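Local coordinates for protein CAIP (PDB 5LBH) that probably stores iron as a Dps-like mini-ferritin of twelve subunits, and acts as an antigen that promotes the differentiation of macrophages into foam cells, at residues D99-L104 and K135-L140; K3-L8 and E57-L62. All coordinates share one frame; numbering follows the deposited sequence.

Interaction 1: D99-L104 and K135-L140; sequences DYEYFL and KAIWML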
loop_
_atom_site.group_PDB
_atom_site.type_symbol
_atom_site.label_atom_id
_atom_site.label_comp_id
_atom_site.label_asym_id
_atom_site.label_seq_id
_atom_site.Cartn_x
_atom_site.Cartn_y
_atom_site.Cartn_z
ATOM N N ASP A 99 21.908 -16.010 -27.436
ATOM C CA ASP A 99 20.884 -15.159 -28.036
ATOM C C ASP A 99 20.996 -13.711 -27.574
ATOM O O ASP A 99 20.678 -12.802 -28.348
ATOM C CB ASP A 99 19.482 -15.711 -27.759
ATOM C CG ASP A 99 19.138 -16.903 -28.654
ATOM O OD1 ASP A 99 19.858 -17.134 -29.641
ATOM O OD2 ASP A 99 18.135 -17.592 -28.392
ATOM N N TYR A 100 21.435 -13.477 -26.332
ATOM C CA TYR A 100 21.638 -12.110 -25.846
ATOM C C TYR A 100 22.718 -11.384 -26.642
ATOM O O TYR A 100 22.626 -10.173 -26.866
ATOM C CB TYR A 100 22.017 -12.113 -24.367
ATOM C CG TYR A 100 20.859 -12.144 -23.433
ATOM C CD1 TYR A 100 19.570 -12.322 -23.902
ATOM C CD2 TYR A 100 21.044 -11.931 -22.091
ATOM C CE1 TYR A 100 18.498 -12.332 -23.043
ATOM C CE2 TYR A 100 19.983 -11.936 -21.221
ATOM C CZ TYR A 100 18.715 -12.136 -21.700
ATOM O OH TYR A 100 17.659 -12.148 -20.821
ATOM N N GLU A 101 23.783 -12.100 -27.024
ATOM C CA GLU A 101 24.832 -11.498 -27.838
ATOM C C GLU A 101 24.281 -11.112 -29.197
ATOM O O GLU A 101 24.705 -10.113 -29.792
ATOM C CB GLU A 101 25.969 -12.493 -28.066
ATOM C CG GLU A 101 26.382 -13.245 -26.851
ATOM C CD GLU A 101 27.634 -12.724 -26.260
ATOM O OE1 GLU A 101 27.779 -11.483 -26.254
ATOM O OE2 GLU A 101 28.439 -13.554 -25.767
ATOM N N TYR A 102 23.340 -11.904 -29.700
ATOM C CA TYR A 102 22.683 -11.575 -30.949
ATOM C C TYR A 102 21.826 -10.325 -30.801
ATOM O O TYR A 102 21.935 -9.391 -31.599
ATOM C CB TYR A 102 21.853 -12.767 -31.397
ATOM C CG TYR A 102 20.958 -12.473 -32.558
ATOM C CD1 TYR A 102 19.584 -12.320 -32.370
ATOM C CD2 TYR A 102 21.474 -12.323 -33.836
ATOM C CE1 TYR A 102 18.750 -12.055 -33.434
ATOM C CE2 TYR A 102 20.655 -12.056 -34.895
ATOM C CZ TYR A 102 19.290 -11.920 -34.695
ATOM O OH TYR A 102 18.457 -11.644 -35.764
ATOM N N PHE A 103 20.995 -10.268 -29.761
ATOM C CA PHE A 103 20.185 -9.074 -29.531
ATOM C C PHE A 103 21.063 -7.855 -29.275
ATOM O O PHE A 103 20.716 -6.743 -29.688
ATOM C CB PHE A 103 19.218 -9.301 -28.366
ATOM C CG PHE A 103 17.958 -10.057 -28.741
ATOM C CD1 PHE A 103 16.958 -9.458 -29.497
ATOM C CD2 PHE A 103 17.767 -11.373 -28.320
ATOM C CE1 PHE A 103 15.771 -10.153 -29.810
ATOM C CE2 PHE A 103 16.610 -12.071 -28.631
ATOM C CZ PHE A 103 15.615 -11.467 -29.387
ATOM N N LEU A 104 22.208 -8.034 -28.615
ATOM C CA LEU A 104 23.088 -6.890 -28.389
ATOM C C LEU A 104 23.542 -6.273 -29.714
ATOM O O LEU A 104 23.438 -5.053 -29.904
ATOM C CB LEU A 104 24.279 -7.297 -27.525
ATOM C CG LEU A 104 25.370 -6.245 -27.344
ATOM C CD1 LEU A 104 24.919 -5.085 -26.461
ATOM C CD2 LEU A 104 26.582 -6.903 -26.734
ATOM N N LYS A 135 24.565 -5.681 -19.105
ATOM C CA LYS A 135 24.611 -6.087 -17.704
ATOM C C LYS A 135 24.303 -7.576 -17.549
ATOM O O LYS A 135 25.038 -8.307 -16.875
ATOM C CB LYS A 135 23.651 -5.233 -16.876
ATOM C CG LYS A 135 23.654 -5.555 -15.386
ATOM C CD LYS A 135 22.753 -4.616 -14.608
ATOM C CE LYS A 135 23.017 -4.726 -13.112
ATOM N NZ LYS A 135 22.079 -3.909 -12.283
ATOM N N ALA A 136 23.245 -8.058 -18.203
ATOM C CA ALA A 136 22.883 -9.466 -18.081
ATOM C C ALA A 136 23.962 -10.375 -18.653
ATOM O O ALA A 136 24.213 -11.459 -18.115
ATOM C CB ALA A 136 21.553 -9.730 -18.774
ATOM N N ILE A 137 24.577 -9.972 -19.770
ATOM C CA ILE A 137 25.645 -10.767 -20.385
ATOM C C ILE A 137 26.838 -10.892 -19.441
ATOM O O ILE A 137 27.434 -11.969 -19.309
ATOM C CB ILE A 137 26.038 -10.162 -21.753
ATOM C CG1 ILE A 137 24.940 -10.460 -22.777
ATOM C CG2 ILE A 137 27.362 -10.717 -22.245
ATOM C CD1 ILE A 137 25.029 -9.669 -24.059
ATOM N N TRP A 138 27.189 -9.800 -18.747
ATOM C CA TRP A 138 28.226 -9.867 -17.719
ATOM C C TRP A 138 27.859 -10.851 -16.603
ATOM O O TRP A 138 28.726 -11.551 -16.066
ATOM C CB TRP A 138 28.482 -8.477 -17.128
ATOM C CG TRP A 138 29.272 -8.548 -15.853
ATOM C CD1 TRP A 138 30.553 -9.014 -15.711
ATOM C CD2 TRP A 138 28.840 -8.163 -14.541
ATOM N NE1 TRP A 138 30.945 -8.938 -14.393
ATOM C CE2 TRP A 138 29.913 -8.421 -13.653
ATOM C CE3 TRP A 138 27.658 -7.613 -14.029
ATOM C CZ2 TRP A 138 29.832 -8.162 -12.278
ATOM C CZ3 TRP A 138 27.580 -7.348 -12.661
ATOM C CH2 TRP A 138 28.661 -7.627 -11.803
ATOM N N MET A 139 26.577 -10.915 -16.236
ATOM C CA MET A 139 26.175 -11.786 -15.144
ATOM C C MET A 139 26.180 -13.249 -15.578
ATOM O O MET A 139 26.604 -14.127 -14.816
ATOM C CB MET A 139 24.796 -11.372 -14.638
ATOM C CG MET A 139 24.760 -10.012 -13.931
ATOM S SD MET A 139 23.071 -9.622 -13.389
ATOM C CE MET A 139 23.395 -8.203 -12.363
ATOM N N LEU A 140 25.748 -13.525 -16.817
ATOM C CA LEU A 140 25.745 -14.900 -17.309
ATOM C C LEU A 140 27.165 -15.422 -17.490
ATOM O O LEU A 140 27.440 -16.594 -17.203
ATOM C CB LEU A 140 24.977 -14.999 -18.623
ATOM C CG LEU A 140 23.449 -15.031 -18.547
ATOM C CD1 LEU A 140 22.823 -14.700 -19.914
ATOM C CD2 LEU A 140 22.974 -16.364 -18.068
#
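Tyr100 and Ile137 lie at the middle of this nearly antiparallel contact between helices 89-116 and 120-144; the axes of segments 99-104 and 135-140 approach to 10.3 Å, their directions 155° apart. The CA atoms of Tyr100 and Ile137 are the nearest pair across the two segments.

The meeting is almost wholly apolar. CG1 of Ile137 comes up at the edge of the Tyr100 ring, near its plane, and lies 3.7 Å from Tyr100 CB. Because this CG1 branch is anti to the carbonyl carbon (chi1 -74°), CG2 is left to point toward Glu101. The terminal CD1 of Ile137 reaches over the Tyr100 backbone, 3.7 Å from its O, and on to CD2 of Leu104 at 4.1 Å. Further out along the ring, Ala136 CB sits 3.6 Å from Tyr100 CE2, approaching obliquely. Leu140 crosses the tyrosine at about a right angle and sets its CD1 3.9 Å from Tyr100 CD2. Phe18 of helix 4-28 and Leu133 also touch Tyr100, while Leu140 continues onto Ala93, Val96 and Leu97.

At the margin a polar group meets the same isoleucine without bonding to it: the Glu101 chain bends at chi2 (-103°) and brings OE1 to 4.0 Å from Ile137 CD1. Backbone bonds stay within each helix, for example Leu104 N to Tyr100 O.

With neither hydrogen bonds nor salt bridges between the segments, the two antiparallel helices of this ferritin-like bundle are joined here by dispersion and by burial of hydrocarbon, mainly that of Tyr100 and Ile137.

Interaction 2: K3-L8 and E57-L62; sequences KVVELL and ERVLQL. With FE (Fe (III) ion), chain M.
Arg58 NH1 is gripped twice, by Gln134 OE1 of a neighbouring subunit and, weakly, by Gln61 OE1 one turn further along its own helix (3.4 Å, 158° at the hydrogen). The rest of the guanidinium is occupied within the chain: NH2 forms a salt bridge with Asp119 and NE hydrogen-bonds to Ser122 OG, while Leu62 CD2 lies 3.7 Å above one face, offset toward the rim. These partners probably hold the buried charge in a fixed orientation.

The arginine's aliphatic stem faces helix 4-28, with CG 3.8 Å from Leu8 CD1. Leu8 and Val59 slide past each other in opposite directions, bringing Leu8 CB to 3.5 Å from Val59 CG2. At about a right angle, CG1 of Val5 meets CG1 of Val59 at 3.9 Å. Val59 can serve both partners because its CG1 is anti to the backbone N (chi1 166°), which turns CG2 toward Leu8. Just past the helix end, Leu62 CD1 lies 3.8 Å from Val4 CG1.

On another side of helix 34-61, Glu57 extends to the iron, its OE1 2.2 Å from the metal. Asp53 OD2 of the same chain and His26 NE2 of a second neighbouring subunit complete the protein ligands found here. The antiparallel packing is that of a ferritin-like four-helix bundle; an iron site built by two subunits is the mark of the Dps mini-ferritins.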
loop_
_atom_site.group_PDB
_atom_site.type_symbol
_atom_site.label_atom_id
_atom_site.label_comp_id
_atom_site.label_asym_id
_atom_site.label_seq_id
_atom_site.Cartn_x
_atom_site.Cartn_y
_atom_site.Cartn_z
ATOM N N LYS A 3 18.172 1.051 -42.486
ATOM C CA LYS A 3 16.849 1.522 -42.070
ATOM C C LYS A 3 16.420 1.160 -40.626
ATOM O O LYS A 3 16.557 0.025 -40.144
ATOM C CB LYS A 3 15.804 1.016 -43.057
ATOM C CG LYS A 3 14.399 1.379 -42.704
ATOM C CD LYS A 3 14.243 2.855 -42.792
ATOM C CE LYS A 3 12.998 3.253 -42.075
ATOM N NZ LYS A 3 13.263 4.460 -41.282
ATOM N N VAL A 4 15.870 2.177 -39.958
ATOM C CA VAL A 4 15.418 2.033 -38.583
ATOM C C VAL A 4 14.242 1.073 -38.493
ATOM O O VAL A 4 14.235 0.152 -37.664
ATOM C CB VAL A 4 15.069 3.420 -38.017
ATOM C CG1 VAL A 4 14.219 3.303 -36.766
ATOM C CG2 VAL A 4 16.353 4.208 -37.778
ATOM N N VAL A 5 13.246 1.251 -39.363
ATOM C CA VAL A 5 12.064 0.398 -39.311
ATOM C C VAL A 5 12.443 -1.055 -39.598
ATOM O O VAL A 5 11.942 -1.977 -38.944
ATOM C CB VAL A 5 10.987 0.907 -40.283
ATOM C CG1 VAL A 5 9.852 -0.101 -40.398
ATOM C CG2 VAL A 5 10.459 2.224 -39.810
ATOM N N GLU A 6 13.350 -1.277 -40.555
ATOM C CA GLU A 6 13.732 -2.643 -40.894
ATOM C C GLU A 6 14.405 -3.333 -39.715
ATOM O O GLU A 6 14.168 -4.515 -39.460
ATOM C CB GLU A 6 14.639 -2.647 -42.128
ATOM C CG GLU A 6 13.954 -2.112 -43.405
ATOM C CD GLU A 6 14.936 -1.704 -44.533
ATOM O OE1 GLU A 6 14.478 -1.154 -45.569
ATOM O OE2 GLU A 6 16.166 -1.907 -44.382
ATOM N N LEU A 7 15.241 -2.612 -38.975
ATOM C CA LEU A 7 15.876 -3.217 -37.805
ATOM C C LEU A 7 14.860 -3.466 -36.696
ATOM O O LEU A 7 14.930 -4.489 -36.006
ATOM C CB LEU A 7 17.035 -2.343 -37.322
ATOM C CG LEU A 7 18.386 -2.627 -37.983
ATOM C CD1 LEU A 7 19.389 -1.546 -37.657
ATOM C CD2 LEU A 7 18.925 -3.969 -37.486
ATOM N N LEU A 8 13.918 -2.537 -36.509
ATOM C CA LEU A 8 12.873 -2.714 -35.508
ATOM C C LEU A 8 12.023 -3.962 -35.764
ATOM O O LEU A 8 11.720 -4.702 -34.821
ATOM C CB LEU A 8 11.989 -1.472 -35.451
ATOM C CG LEU A 8 12.507 -0.188 -34.803
ATOM C CD1 LEU A 8 11.532 0.945 -35.130
ATOM C CD2 LEU A 8 12.730 -0.317 -33.290
ATOM N N GLU A 57 5.142 -0.935 -31.701
ATOM C CA GLU A 57 4.519 0.377 -31.593
ATOM C C GLU A 57 5.439 1.490 -32.064
ATOM O O GLU A 57 4.964 2.488 -32.614
ATOM C CB GLU A 57 4.070 0.616 -30.159
ATOM C CG GLU A 57 2.690 0.048 -29.917
ATOM C CD GLU A 57 2.276 0.043 -28.466
ATOM O OE1 GLU A 57 1.299 -0.674 -28.167
ATOM O OE2 GLU A 57 2.890 0.759 -27.631
ATOM N N ARG A 58 6.750 1.325 -31.920
ATOM C CA ARG A 58 7.623 2.368 -32.430
ATOM C C ARG A 58 7.583 2.406 -33.957
ATOM O O ARG A 58 7.528 3.488 -34.550
ATOM C CB ARG A 58 9.044 2.161 -31.911
ATOM C CG ARG A 58 10.007 3.179 -32.450
ATOM C CD ARG A 58 9.678 4.567 -31.909
ATOM N NE ARG A 58 10.606 5.589 -32.393
ATOM C CZ ARG A 58 10.289 6.876 -32.526
ATOM N NH1 ARG A 58 9.066 7.306 -32.213
ATOM N NH2 ARG A 58 11.193 7.732 -32.982
ATOM N N VAL A 59 7.537 1.235 -34.605
ATOM C CA VAL A 59 7.376 1.179 -36.055
ATOM C C VAL A 59 6.128 1.940 -36.467
ATOM O O VAL A 59 6.128 2.710 -37.436
ATOM C CB VAL A 59 7.323 -0.296 -36.522
ATOM C CG1 VAL A 59 6.828 -0.421 -37.945
ATOM C CG2 VAL A 59 8.670 -0.956 -36.351
ATOM N N LEU A 60 5.068 1.799 -35.687
ATOM C CA LEU A 60 3.805 2.392 -36.070
ATOM C C LEU A 60 3.871 3.919 -35.981
ATOM O O LEU A 60 3.475 4.620 -36.918
ATOM C CB LEU A 60 2.732 1.804 -35.157
ATOM C CG LEU A 60 1.331 1.326 -35.548
ATOM C CD1 LEU A 60 1.241 0.570 -36.817
ATOM C CD2 LEU A 60 0.859 0.438 -34.453
ATOM N N GLN A 61 4.454 4.455 -34.910
ATOM C CA GLN A 61 4.578 5.902 -34.800
ATOM C C GLN A 61 5.581 6.483 -35.799
ATOM O O GLN A 61 5.586 7.700 -36.005
ATOM C CB GLN A 61 4.837 6.301 -33.337
ATOM C CG GLN A 61 5.930 5.574 -32.651
ATOM C CD GLN A 61 5.728 5.496 -31.151
ATOM O OE1 GLN A 61 6.654 5.720 -30.384
ATOM N NE2 GLN A 61 4.535 5.143 -30.731
ATOM N N LEU A 62 6.469 5.671 -36.376
ATOM C CA LEU A 62 7.302 6.114 -37.496
ATOM C C LEU A 62 6.597 5.946 -38.844
ATOM O O LEU A 62 7.249 6.023 -39.892
ATOM C CB LEU A 62 8.648 5.385 -37.506
ATOM C CG LEU A 62 9.537 5.702 -36.304
ATOM C CD1 LEU A 62 10.728 4.722 -36.112
ATOM C CD2 LEU A 62 10.010 7.138 -36.469
HETATM FE FE FE M . 0.720 -1.489 -26.219
#

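Interactions 1 and 2 each join an antiparallel helix pair of the same four-helix bundle: 89-116 with 120-144, and 4-28 with 34-61. Within one chain they do not touch; their centres are 23 Å apart and their nearest atoms about 8 Å. In the twelve-chain assembly, however, segment 57-62 meets segment 135-140 of a neighbouring subunit. Lys135 of that subunit makes a salt bridge to Glu57 OE2, and its Trp138 packs on Glu57, Leu60 and Gln61. Helix 120-144 thus packs inward through Ile137 and outward through Trp138, placing a lysine beside the iron-binding carboxylate.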